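Long-range contacts in TqaL (Neurospora crassa, PDB 7EEH), which belongs to the 2OG-Fe dioxygenase family of the cupin clan and binds an iron(III) ion: residues 74-79 / 116-121; 61-66 / 165-170; 90-95 / 299-304; 78-83 / 160-165. The protein carries 1 engineered substitution. One frame throughout, in Å; residues are numbered along the deposited sequence.

Contact 1 of 4, residues 74-79 / 116-121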
# COMPACT_ATOMS: atom_id res chain seq x y z
N ARG B 74 -8.65 -24.01 35.08
CA ARG B 74 -8.14 -23.95 33.72
C ARG B 74 -8.64 -25.12 32.88
O ARG B 74 -8.72 -26.27 33.34
CB ARG B 74 -6.60 -23.92 33.70
CG ARG B 74 -5.93 -25.19 34.17
CD ARG B 74 -4.43 -25.08 34.04
NE ARG B 74 -3.95 -25.73 32.83
CZ ARG B 74 -2.97 -25.25 32.07
NH1 ARG B 74 -2.37 -24.11 32.40
NH2 ARG B 74 -2.60 -25.91 30.98
N ARG B 75 -8.99 -24.82 31.64
CA ARG B 75 -9.29 -25.81 30.61
C ARG B 75 -8.30 -25.60 29.47
O ARG B 75 -7.96 -24.46 29.15
CB ARG B 75 -10.74 -25.68 30.12
CG ARG B 75 -11.78 -26.07 31.18
CD ARG B 75 -12.91 -25.05 31.27
NE ARG B 75 -13.67 -25.18 32.52
CZ ARG B 75 -14.78 -24.50 32.78
NH1 ARG B 75 -15.26 -23.63 31.89
NH2 ARG B 75 -15.41 -24.67 33.94
N SER B 76 -7.84 -26.68 28.87
CA SER B 76 -6.71 -26.53 27.96
C SER B 76 -6.61 -27.72 27.02
O SER B 76 -7.14 -28.80 27.28
CB SER B 76 -5.41 -26.37 28.74
OG SER B 76 -4.75 -27.61 28.87
N ARG B 77 -5.95 -27.47 25.88
CA ARG B 77 -5.40 -28.48 24.99
C ARG B 77 -4.03 -28.01 24.55
O ARG B 77 -3.77 -26.81 24.50
CB ARG B 77 -6.27 -28.74 23.75
CG ARG B 77 -7.64 -29.34 24.07
CD ARG B 77 -8.42 -29.80 22.85
NE ARG B 77 -9.64 -30.49 23.30
CZ ARG B 77 -9.69 -31.79 23.60
NH1 ARG B 77 -8.60 -32.55 23.47
NH2 ARG B 77 -10.82 -32.33 24.03
N ASN B 78 -3.13 -28.94 24.24
CA ASN B 78 -1.82 -28.54 23.75
C ASN B 78 -1.34 -29.47 22.65
O ASN B 78 -1.85 -30.58 22.47
CB ASN B 78 -0.79 -28.48 24.87
CG ASN B 78 -0.45 -29.84 25.41
OD1 ASN B 78 0.49 -30.48 24.95
ND2 ASN B 78 -1.23 -30.30 26.38
N GLY B 79 -0.35 -28.98 21.91
CA GLY B 79 0.27 -29.74 20.85
C GLY B 79 1.65 -29.20 20.55
O GLY B 79 1.91 -28.00 20.72
N VAL B 116 -3.40 -39.95 26.64
CA VAL B 116 -3.45 -38.49 26.67
C VAL B 116 -4.73 -38.02 25.99
O VAL B 116 -5.03 -38.41 24.85
CB VAL B 116 -2.19 -37.88 26.01
CG1 VAL B 116 -2.03 -38.31 24.55
CG2 VAL B 116 -2.19 -36.37 26.14
N PHE B 117 -5.49 -37.18 26.68
CA PHE B 117 -6.82 -36.80 26.23
C PHE B 117 -6.98 -35.31 25.96
O PHE B 117 -8.06 -34.90 25.52
CB PHE B 117 -7.87 -37.24 27.26
CG PHE B 117 -7.80 -38.70 27.59
CD1 PHE B 117 -8.33 -39.64 26.72
CD2 PHE B 117 -7.16 -39.14 28.73
CE1 PHE B 117 -8.26 -41.00 27.01
CE2 PHE B 117 -7.09 -40.49 29.03
CZ PHE B 117 -7.64 -41.41 28.16
N ASP B 118 -5.96 -34.51 26.21
CA ASP B 118 -6.04 -33.06 26.03
C ASP B 118 -5.18 -32.60 24.86
O ASP B 118 -4.59 -31.52 24.88
CB ASP B 118 -5.67 -32.33 27.33
CG ASP B 118 -4.20 -32.56 27.74
OD1 ASP B 118 -3.55 -33.46 27.17
OD2 ASP B 118 -3.69 -31.83 28.62
N GLU B 119 -5.11 -33.42 23.81
CA GLU B 119 -4.35 -33.06 22.62
C GLU B 119 -5.11 -32.05 21.78
O GLU B 119 -6.33 -32.15 21.62
CB GLU B 119 -4.08 -34.30 21.77
CG GLU B 119 -3.07 -35.26 22.34
CD GLU B 119 -2.65 -36.29 21.31
OE1 GLU B 119 -3.43 -37.21 21.02
OE2 GLU B 119 -1.54 -36.14 20.76
N VAL B 120 -4.39 -31.07 21.24
CA VAL B 120 -4.97 -30.16 20.25
C VAL B 120 -5.51 -30.97 19.08
O VAL B 120 -4.85 -31.88 18.58
CB VAL B 120 -3.90 -29.15 19.79
CG1 VAL B 120 -4.21 -28.64 18.39
CG2 VAL B 120 -3.78 -28.00 20.78
N GLN B 121 -6.72 -30.62 18.63
CA GLN B 121 -7.44 -31.42 17.64
C GLN B 121 -7.45 -30.73 16.27
O GLN B 121 -7.02 -29.59 16.10
CB GLN B 121 -8.88 -31.69 18.11
CG GLN B 121 -8.95 -32.51 19.39
CD GLN B 121 -8.39 -33.91 19.19
OE1 GLN B 121 -8.82 -34.63 18.29
NE2 GLN B 121 -7.41 -34.30 20.01
O HOH W 1 -3.26 -29.17 27.81
O HOH W 2 -10.76 -35.20 24.75
O HOH W 3 -1.02 -33.35 26.49

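Contact 2 of 4, residues 61-66 / 165-170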
# COMPACT_ATOMS: atom_id res chain seq x y z
N VAL B 61 -13.41 -22.29 19.26
CA VAL B 61 -12.66 -23.52 19.48
C VAL B 61 -12.33 -23.72 20.96
O VAL B 61 -12.20 -24.86 21.43
CB VAL B 61 -11.40 -23.53 18.59
CG1 VAL B 61 -10.45 -22.40 18.98
CG2 VAL B 61 -10.69 -24.88 18.67
N SER B 62 -12.22 -22.63 21.72
CA SER B 62 -11.90 -22.74 23.14
C SER B 62 -13.04 -23.37 23.94
O SER B 62 -12.83 -23.72 25.11
CB SER B 62 -11.58 -21.36 23.69
OG SER B 62 -10.39 -20.85 23.10
N ASN B 63 -14.23 -23.49 23.36
CA ASN B 63 -15.36 -24.13 24.03
C ASN B 63 -15.18 -25.64 24.16
O ASN B 63 -15.92 -26.27 24.92
CB ASN B 63 -16.66 -23.85 23.27
CG ASN B 63 -17.12 -22.39 23.42
OD1 ASN B 63 -16.87 -21.74 24.42
ND2 ASN B 63 -17.83 -21.90 22.41
N ASN B 64 -14.22 -26.23 23.44
CA ASN B 64 -14.03 -27.67 23.39
C ASN B 64 -12.73 -28.12 24.04
O ASN B 64 -12.22 -29.20 23.71
CB ASN B 64 -14.09 -28.16 21.94
CG ASN B 64 -15.47 -28.05 21.36
OD1 ASN B 64 -16.45 -28.10 22.09
ND2 ASN B 64 -15.56 -27.91 20.03
N LEU B 65 -12.20 -27.31 24.94
CA LEU B 65 -10.96 -27.62 25.64
C LEU B 65 -11.22 -28.66 26.72
O LEU B 65 -12.36 -28.86 27.16
CB LEU B 65 -10.35 -26.36 26.24
CG LEU B 65 -10.01 -25.26 25.23
CD1 LEU B 65 -9.59 -23.97 25.94
CD2 LEU B 65 -8.92 -25.74 24.28
N TYR B 66 -10.15 -29.35 27.13
CA TYR B 66 -10.27 -30.46 28.08
C TYR B 66 -10.43 -29.93 29.50
O TYR B 66 -9.82 -28.93 29.88
CB TYR B 66 -9.04 -31.37 27.99
CG TYR B 66 -9.27 -32.74 28.58
CD1 TYR B 66 -10.02 -33.69 27.89
CD2 TYR B 66 -8.76 -33.09 29.83
CE1 TYR B 66 -10.25 -34.95 28.43
CE2 TYR B 66 -8.99 -34.37 30.38
CZ TYR B 66 -9.73 -35.29 29.66
OH TYR B 66 -9.96 -36.55 30.18
N ASN B 165 -3.80 -24.01 23.89
CA ASN B 165 -5.06 -23.28 23.78
C ASN B 165 -5.69 -23.35 25.17
O ASN B 165 -5.98 -24.45 25.66
CB ASN B 165 -5.93 -23.90 22.70
CG ASN B 165 -7.22 -23.15 22.46
OD1 ASN B 165 -7.50 -22.13 23.10
ND2 ASN B 165 -7.99 -23.65 21.53
N LEU B 166 -5.83 -22.21 25.83
CA LEU B 166 -6.05 -22.18 27.28
C LEU B 166 -7.20 -21.25 27.63
O LEU B 166 -7.20 -20.07 27.26
CB LEU B 166 -4.76 -21.72 28.00
CG LEU B 166 -4.87 -21.34 29.48
CD1 LEU B 166 -5.24 -22.54 30.32
CD2 LEU B 166 -3.58 -20.74 30.00
N ARG B 167 -8.18 -21.78 28.37
CA ARG B 167 -9.24 -20.96 28.96
C ARG B 167 -9.03 -20.95 30.47
O ARG B 167 -9.09 -22.01 31.11
CB ARG B 167 -10.62 -21.50 28.59
CG ARG B 167 -11.74 -21.01 29.51
CD ARG B 167 -13.12 -21.36 28.97
NE ARG B 167 -13.38 -20.73 27.68
CZ ARG B 167 -14.41 -21.02 26.90
NH1 ARG B 167 -15.31 -21.93 27.29
NH2 ARG B 167 -14.55 -20.40 25.73
N THR B 168 -8.77 -19.78 31.03
CA THR B 168 -8.69 -19.66 32.48
C THR B 168 -10.07 -19.30 33.02
O THR B 168 -10.89 -18.71 32.32
CB THR B 168 -7.67 -18.60 32.91
OG1 THR B 168 -8.08 -17.31 32.45
CG2 THR B 168 -6.28 -18.94 32.35
N VAL B 169 -10.34 -19.69 34.27
CA VAL B 169 -11.65 -19.51 34.89
C VAL B 169 -11.45 -18.91 36.28
O VAL B 169 -10.70 -19.45 37.09
CB VAL B 169 -12.42 -20.84 35.00
CG1 VAL B 169 -13.81 -20.61 35.56
CG2 VAL B 169 -12.50 -21.52 33.64
N THR B 170 -12.10 -17.78 36.53
CA THR B 170 -12.05 -17.08 37.82
C THR B 170 -13.43 -17.15 38.44
O THR B 170 -14.40 -16.67 37.84
CB THR B 170 -11.62 -15.62 37.65
OG1 THR B 170 -10.35 -15.55 36.99
CG2 THR B 170 -11.52 -14.92 39.01

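Contact 3 of 4, residues 90-95 / 299-304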
# COMPACT_ATOMS: atom_id res chain seq x y z
N VAL B 90 5.83 -25.99 8.63
CA VAL B 90 5.58 -26.27 10.04
C VAL B 90 4.65 -27.48 10.09
O VAL B 90 3.74 -27.61 9.27
CB VAL B 90 4.98 -25.04 10.77
CG1 VAL B 90 3.75 -24.56 10.06
CG2 VAL B 90 4.65 -25.38 12.21
N ARG B 91 4.92 -28.39 11.03
CA ARG B 91 4.22 -29.67 11.07
C ARG B 91 3.87 -30.02 12.51
O ARG B 91 4.55 -29.61 13.45
CB ARG B 91 5.06 -30.80 10.44
CG ARG B 91 6.10 -31.43 11.36
CD ARG B 91 6.91 -32.53 10.64
NE ARG B 91 7.36 -32.05 9.35
CZ ARG B 91 8.58 -31.58 9.11
NH1 ARG B 91 9.49 -31.55 10.08
NH2 ARG B 91 8.89 -31.14 7.90
N ARG B 92 2.80 -30.80 12.67
CA ARG B 92 2.43 -31.32 13.98
C ARG B 92 3.33 -32.49 14.33
O ARG B 92 3.52 -33.40 13.52
CB ARG B 92 0.96 -31.75 13.97
CG ARG B 92 0.47 -32.36 15.28
CD ARG B 92 0.36 -31.30 16.35
NE ARG B 92 -0.17 -31.82 17.60
CZ ARG B 92 -1.47 -31.93 17.86
NH1 ARG B 92 -2.36 -31.54 16.97
NH2 ARG B 92 -1.87 -32.42 19.02
N LEU B 93 3.87 -32.48 15.54
CA LEU B 93 4.70 -33.57 16.05
C LEU B 93 3.88 -34.47 16.96
O LEU B 93 2.85 -34.08 17.51
CB LEU B 93 5.90 -33.03 16.82
CG LEU B 93 6.82 -32.06 16.10
CD1 LEU B 93 7.87 -31.58 17.07
CD2 LEU B 93 7.46 -32.76 14.92
N GLU B 94 4.38 -35.70 17.14
CA GLU B 94 3.74 -36.67 18.02
C GLU B 94 3.77 -36.19 19.47
O GLU B 94 4.61 -35.37 19.86
CB GLU B 94 4.45 -38.02 17.92
CG GLU B 94 5.88 -37.96 18.45
CD GLU B 94 6.50 -39.33 18.65
OE1 GLU B 94 5.82 -40.33 18.36
OE2 GLU B 94 7.67 -39.40 19.08
N PHE B 95 2.85 -36.73 20.26
CA PHE B 95 2.90 -36.51 21.70
C PHE B 95 4.22 -37.00 22.25
O PHE B 95 4.71 -38.06 21.87
CB PHE B 95 1.75 -37.23 22.40
CG PHE B 95 1.81 -37.12 23.90
CD1 PHE B 95 1.41 -35.96 24.54
CD2 PHE B 95 2.28 -38.17 24.67
CE1 PHE B 95 1.48 -35.84 25.92
CE2 PHE B 95 2.35 -38.06 26.05
CZ PHE B 95 1.95 -36.89 26.67
N GLU B 299 1.16 -39.25 14.10
CA GLU B 299 0.66 -40.29 13.20
C GLU B 299 -0.84 -40.17 13.00
O GLU B 299 -1.34 -40.41 11.89
CB GLU B 299 1.02 -41.68 13.74
CG GLU B 299 2.44 -42.11 13.41
CD GLU B 299 2.47 -43.28 12.44
OE1 GLU B 299 1.43 -43.95 12.29
OE2 GLU B 299 3.53 -43.52 11.82
N GLU B 300 -1.59 -39.80 14.03
CA GLU B 300 -3.04 -39.78 13.91
C GLU B 300 -3.62 -38.39 13.70
O GLU B 300 -4.73 -38.27 13.18
CB GLU B 300 -3.68 -40.45 15.14
CG GLU B 300 -5.19 -40.56 15.07
CD GLU B 300 -5.88 -40.15 16.36
OE1 GLU B 300 -5.83 -40.92 17.35
OE2 GLU B 300 -6.50 -39.06 16.39
N LEU B 301 -2.90 -37.32 14.06
CA LEU B 301 -3.35 -35.95 13.84
C LEU B 301 -2.34 -35.19 12.98
O LEU B 301 -1.85 -34.13 13.37
CB LEU B 301 -3.57 -35.23 15.17
CG LEU B 301 -4.71 -35.75 16.05
CD1 LEU B 301 -4.56 -35.27 17.50
CD2 LEU B 301 -6.04 -35.33 15.48
N PRO B 302 -2.03 -35.71 11.80
CA PRO B 302 -0.97 -35.10 11.00
C PRO B 302 -1.37 -33.71 10.54
O PRO B 302 -2.56 -33.39 10.41
CB PRO B 302 -0.82 -36.06 9.82
CG PRO B 302 -2.21 -36.58 9.64
CD PRO B 302 -2.75 -36.75 11.03
N MSE B 303 -0.37 -32.88 10.30
CA MSE B 303 -0.58 -31.51 9.84
C MSE B 303 0.74 -30.94 9.35
O MSE B 303 1.77 -31.07 10.02
CB MSE B 303 -1.18 -30.66 10.96
CG MSE B 303 -1.64 -29.29 10.53
SE MSE B 303 -0.27 -27.93 10.81
CE MSE B 303 -1.28 -26.84 11.86
N GLU B 304 0.74 -30.35 8.16
CA GLU B 304 1.94 -29.70 7.66
C GLU B 304 1.53 -28.64 6.65
O GLU B 304 0.76 -28.93 5.73
CB GLU B 304 2.90 -30.71 7.02
CG GLU B 304 4.16 -30.07 6.46
CD GLU B 304 5.37 -30.98 6.53
OE1 GLU B 304 5.31 -32.05 7.17
OE2 GLU B 304 6.41 -30.61 5.94
O HOH W 4 2.33 -33.93 11.06

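Contact 4 of 4, residues 78-83 / 160-165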
# COMPACT_ATOMS: atom_id res chain seq x y z
N ASN B 78 -3.13 -28.94 24.24
CA ASN B 78 -1.82 -28.54 23.75
C ASN B 78 -1.34 -29.47 22.65
O ASN B 78 -1.85 -30.58 22.47
CB ASN B 78 -0.79 -28.48 24.87
CG ASN B 78 -0.45 -29.84 25.41
OD1 ASN B 78 0.49 -30.48 24.95
ND2 ASN B 78 -1.23 -30.30 26.38
N GLY B 79 -0.35 -28.98 21.91
CA GLY B 79 0.27 -29.74 20.85
C GLY B 79 1.65 -29.20 20.55
O GLY B 79 1.91 -28.00 20.72
N ARG B 80 2.54 -30.09 20.13
CA ARG B 80 3.89 -29.73 19.74
C ARG B 80 3.94 -29.58 18.23
O ARG B 80 3.44 -30.45 17.50
CB ARG B 80 4.91 -30.78 20.18
CG ARG B 80 5.11 -30.90 21.68
CD ARG B 80 5.89 -32.19 22.01
NE ARG B 80 7.24 -32.15 21.48
CZ ARG B 80 7.74 -32.97 20.57
NH1 ARG B 80 7.03 -33.97 20.05
NH2 ARG B 80 8.99 -32.79 20.18
N PHE B 81 4.55 -28.50 17.76
CA PHE B 81 4.78 -28.27 16.35
C PHE B 81 6.27 -28.05 16.12
O PHE B 81 7.02 -27.75 17.05
CB PHE B 81 3.99 -27.07 15.82
CG PHE B 81 2.51 -27.22 15.97
CD1 PHE B 81 1.88 -26.87 17.16
CD2 PHE B 81 1.73 -27.70 14.93
CE1 PHE B 81 0.51 -27.01 17.31
CE2 PHE B 81 0.36 -27.85 15.07
CZ PHE B 81 -0.25 -27.51 16.26
N CYS B 82 6.69 -28.25 14.88
CA CYS B 82 8.06 -28.05 14.46
C CYS B 82 8.10 -26.99 13.37
O CYS B 82 7.44 -27.14 12.33
CB CYS B 82 8.68 -29.35 13.94
SG CYS B 82 10.31 -29.11 13.19
N PHE B 83 8.83 -25.91 13.61
CA PHE B 83 9.22 -25.01 12.53
C PHE B 83 10.45 -25.62 11.86
O PHE B 83 11.53 -25.66 12.46
CB PHE B 83 9.50 -23.61 13.06
CG PHE B 83 8.26 -22.83 13.45
CD1 PHE B 83 7.38 -22.37 12.49
CD2 PHE B 83 8.00 -22.53 14.78
CE1 PHE B 83 6.26 -21.63 12.84
CE2 PHE B 83 6.89 -21.80 15.14
CZ PHE B 83 6.02 -21.35 14.17
N VAL B 160 11.15 -26.27 18.06
CA VAL B 160 10.00 -26.89 18.70
C VAL B 160 9.08 -25.77 19.16
O VAL B 160 9.53 -24.86 19.87
CB VAL B 160 10.41 -27.76 19.90
CG1 VAL B 160 9.17 -28.43 20.52
CG2 VAL B 160 11.45 -28.78 19.49
N CYS B 161 7.82 -25.84 18.78
CA CYS B 161 6.82 -24.87 19.22
C CYS B 161 5.75 -25.63 19.99
O CYS B 161 5.00 -26.42 19.40
CB CYS B 161 6.22 -24.12 18.04
SG CYS B 161 4.86 -23.02 18.53
N THR B 162 5.70 -25.42 21.30
CA THR B 162 4.65 -26.00 22.12
C THR B 162 3.51 -24.99 22.22
O THR B 162 3.70 -23.87 22.71
CB THR B 162 5.16 -26.38 23.51
OG1 THR B 162 6.37 -27.11 23.39
CG2 THR B 162 4.14 -27.27 24.21
N LEU B 163 2.34 -25.38 21.73
CA LEU B 163 1.18 -24.50 21.66
C LEU B 163 0.11 -24.96 22.64
O LEU B 163 -0.33 -26.11 22.59
CB LEU B 163 0.62 -24.48 20.24
CG LEU B 163 -0.52 -23.46 20.34
CD1 LEU B 163 -0.23 -22.12 19.77
CD2 LEU B 163 -1.87 -24.04 19.89
N PHE B 164 -0.33 -24.05 23.52
CA PHE B 164 -1.46 -24.28 24.41
C PHE B 164 -2.63 -23.40 24.01
O PHE B 164 -2.48 -22.18 23.86
CB PHE B 164 -1.10 -23.98 25.87
CG PHE B 164 -0.21 -25.00 26.50
CD1 PHE B 164 1.14 -25.02 26.22
CD2 PHE B 164 -0.73 -25.93 27.39
CE1 PHE B 164 1.97 -25.96 26.81
CE2 PHE B 164 0.10 -26.88 27.97
CZ PHE B 164 1.45 -26.88 27.68
N ASN B 165 -3.80 -24.01 23.89
CA ASN B 165 -5.06 -23.28 23.78
C ASN B 165 -5.69 -23.35 25.17
O ASN B 165 -5.98 -24.45 25.66
CB ASN B 165 -5.93 -23.90 22.70
CG ASN B 165 -7.22 -23.15 22.46
OD1 ASN B 165 -7.50 -22.13 23.10
ND2 ASN B 165 -7.99 -23.65 21.53

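Contact 1 of 4, residues 74-79 / 116-121
The guanidinium of R77 has Q121 CG over one face, 4.1 Å from NH1, while E119 O lies at its edge near the plane and F117 O approaches obliquely. This polar knot ties the loop 116-121 to strand 74-79 in the main sheet of the double-stranded beta-helix typical of cupins; the flank of the strand turned away from strand 158-170 is the one the loop takes up. Arginine suits position 77 because its chain, extended from CG to NE, spans the width of the loop and still delivers several N-H groups: NH1 donates to E119 O at 3.0 Å and to F117 O at 3.2 Å, both somewhat bent bonds, while NE is held by N64 O. A water at the guanidinium edge joins NH2 to F117 O as well.

The other flat pair is the amide of N78 and the carboxylate of D118, turned almost perpendicular (88°). With chi1 near +60° at both residues (68° and 64°), N78 ND2 ends up 3.7 Å from D118 OD2, too far for a direct bond. Two waters bridge them, each accepting from N78 ND2, one donating to D118 OD1 and the other to OD2.

Main-chain bonds pin the loop in between: N78 N to D118 O at 3.0 Å, and V120 N to N78 O at 2.9 Å. G79, without a side chain, lets V120 CG2 settle 3.7 Å from its N. The carbonyl E119 O is shared by two donors, R77 NH1 and Q121 NE2, the latter at 2.9 Å, which reach it from opposite faces of its plane.

Contact 2 of 4, residues 61-66 / 165-170
N63 and R167 supply the polar part of this contact. Both terminal nitrogens of the arginine converge end-on upon a single acceptor: R167 NH2 lies 3.0 Å and R167 NH1 3.3 Å from N63 OD1. The oxygen sits in the guanidinium plane, yet the two bonds differ at the amide, since NH1 uses a lone pair in the carbonyl plane while NH2 stands above that plane. The NE of R167 forms a salt bridge with D270 of the adjoining strand 267-277, so the head is held from two sides and its rotation is fixed.

A carbonyl against a flat cation comes next. S62 O stands over the centre of the R167 guanidinium, 3.6 Å from CZ, an approach to the face that makes no hydrogen bond but probably gains from the positive charge. A bend at chi3 (-62°) helps bring the group beneath the short 3-10 turn. The small side chain of serine permits the close approach, with S62 CB 3.7 Å from R167 NH2.

Van der Waals packing comes from L65, whose two methyls lie against the backbone of the strand between N165 and R167. CD2 rests 3.5 Å from the carbonyl oxygen N165 O and also meets the N165 side chain, while CD1 touches R167 CB at 3.8 Å. V61 borders the N165 amide.

N165 and R167 thus point toward the loop, whereas L166 points away from it, its side chain about 10 Å from the iron(III) ion. Strand 158-170, with one face toward the iron, is consistent with the double-stranded beta-helix of the cupin clan; here the loop 61-66 packs on the other face.

Contact 3 of 4, residues 90-95 / 299-304
R91 and E304 form the salt bridge of this contact, lying side by side and pointing the same way. The arginine grips side-on with two nitrogens, NE to OE1 of E304 at 3.0 Å in a nearly straight bond (174°) and NH2 to OE2 at 3.2 Å; both oxygens are met from above the carboxylate plane. The bend at R91 chi3 (47°) turns the head back for this. Further anchors are D84, which pairs with R91 NH1, and S89, which binds E304 OE2.

In the backbone, R91 and E304 are an antiparallel non-hydrogen-bonded pair, with E304 CA 3.2 Å from V90 O. R92 N donates to M303 O at 2.9 Å. The return bond is replaced by a water that donates to R92 O and accepts from M303 N, where the chains spread apart.

Van der Waals packing falls to the aliphatic part of R92: CB touches CB of the selenomethionine M303 at 3.9 Å, and CG lies 3.5 Å from the carbonyl oxygen L301 O. Beyond it, R92 NH1 hydrogen-bonds Q125 OE1 and V120 O.

The chain thus adds strand 304-306 beyond strand 89-92 at one end of the main sheet, with M303 and V90 packed against helix 128-141.

Contact 4 of 4, residues 78-83 / 160-165
F81 N and C161 O are 2.7 Å apart, and the return bond from C161 N to F81 O is equally short and almost straight (176°), so the two residues form a hydrogen-bonded antiparallel pair. G79 and L163 repeat the pattern, with L163 N 2.8 Å from G79 O. The residues between them, such as R80 opposite T162, are non-hydrogen-bonded pairs.

N78 and F164 share a face of the sheet. N78 CB sits over the F164 ring, 3.7 Å from the ring centroid, in a CH-pi contact; an asparagine offers a methylene for the ring while its amide runs on alongside it, the two planes 29° apart.

The other face is apolar. F81 turns the edge of its ring to L163, CE1 meeting CB at 3.9 Å, and C161 CB lies 3.8 Å from F83 CE2, with the sulfur oblique to that ring. Compact C161 fits on this face beside the F83 ring, and the larger F81, F83 and L163 reach helix 128-141.

These are neighbouring strands of the main sheet, with the side chain of F164 about 10 Å from the iron(III) ion and helix 128-141 on the other face, as expected for the double-stranded beta-helix of the cupin clan.

All four contacts reach the main antiparallel sheet, where strand 158-170 is followed by 74-84, 89-92 and 304-306. Contacts 1 and 4 both use strand 74-84 and share N78 and G79, their centres about 11 Å apart; contacts 2 and 4 divide strand 158-170 and meet at N165. Contacts 1 and 2 are closest, about 9 Å between centres, while contacts 2 and 3 are about 21 Å apart between centres. In the sequence, contact 2 encloses contacts 1 and 4, whereas contact 3 crosses them all, bringing residues 299-304 back to the first half of the chain. Loops and a late strand thus cover and extend the sheet beside the iron site.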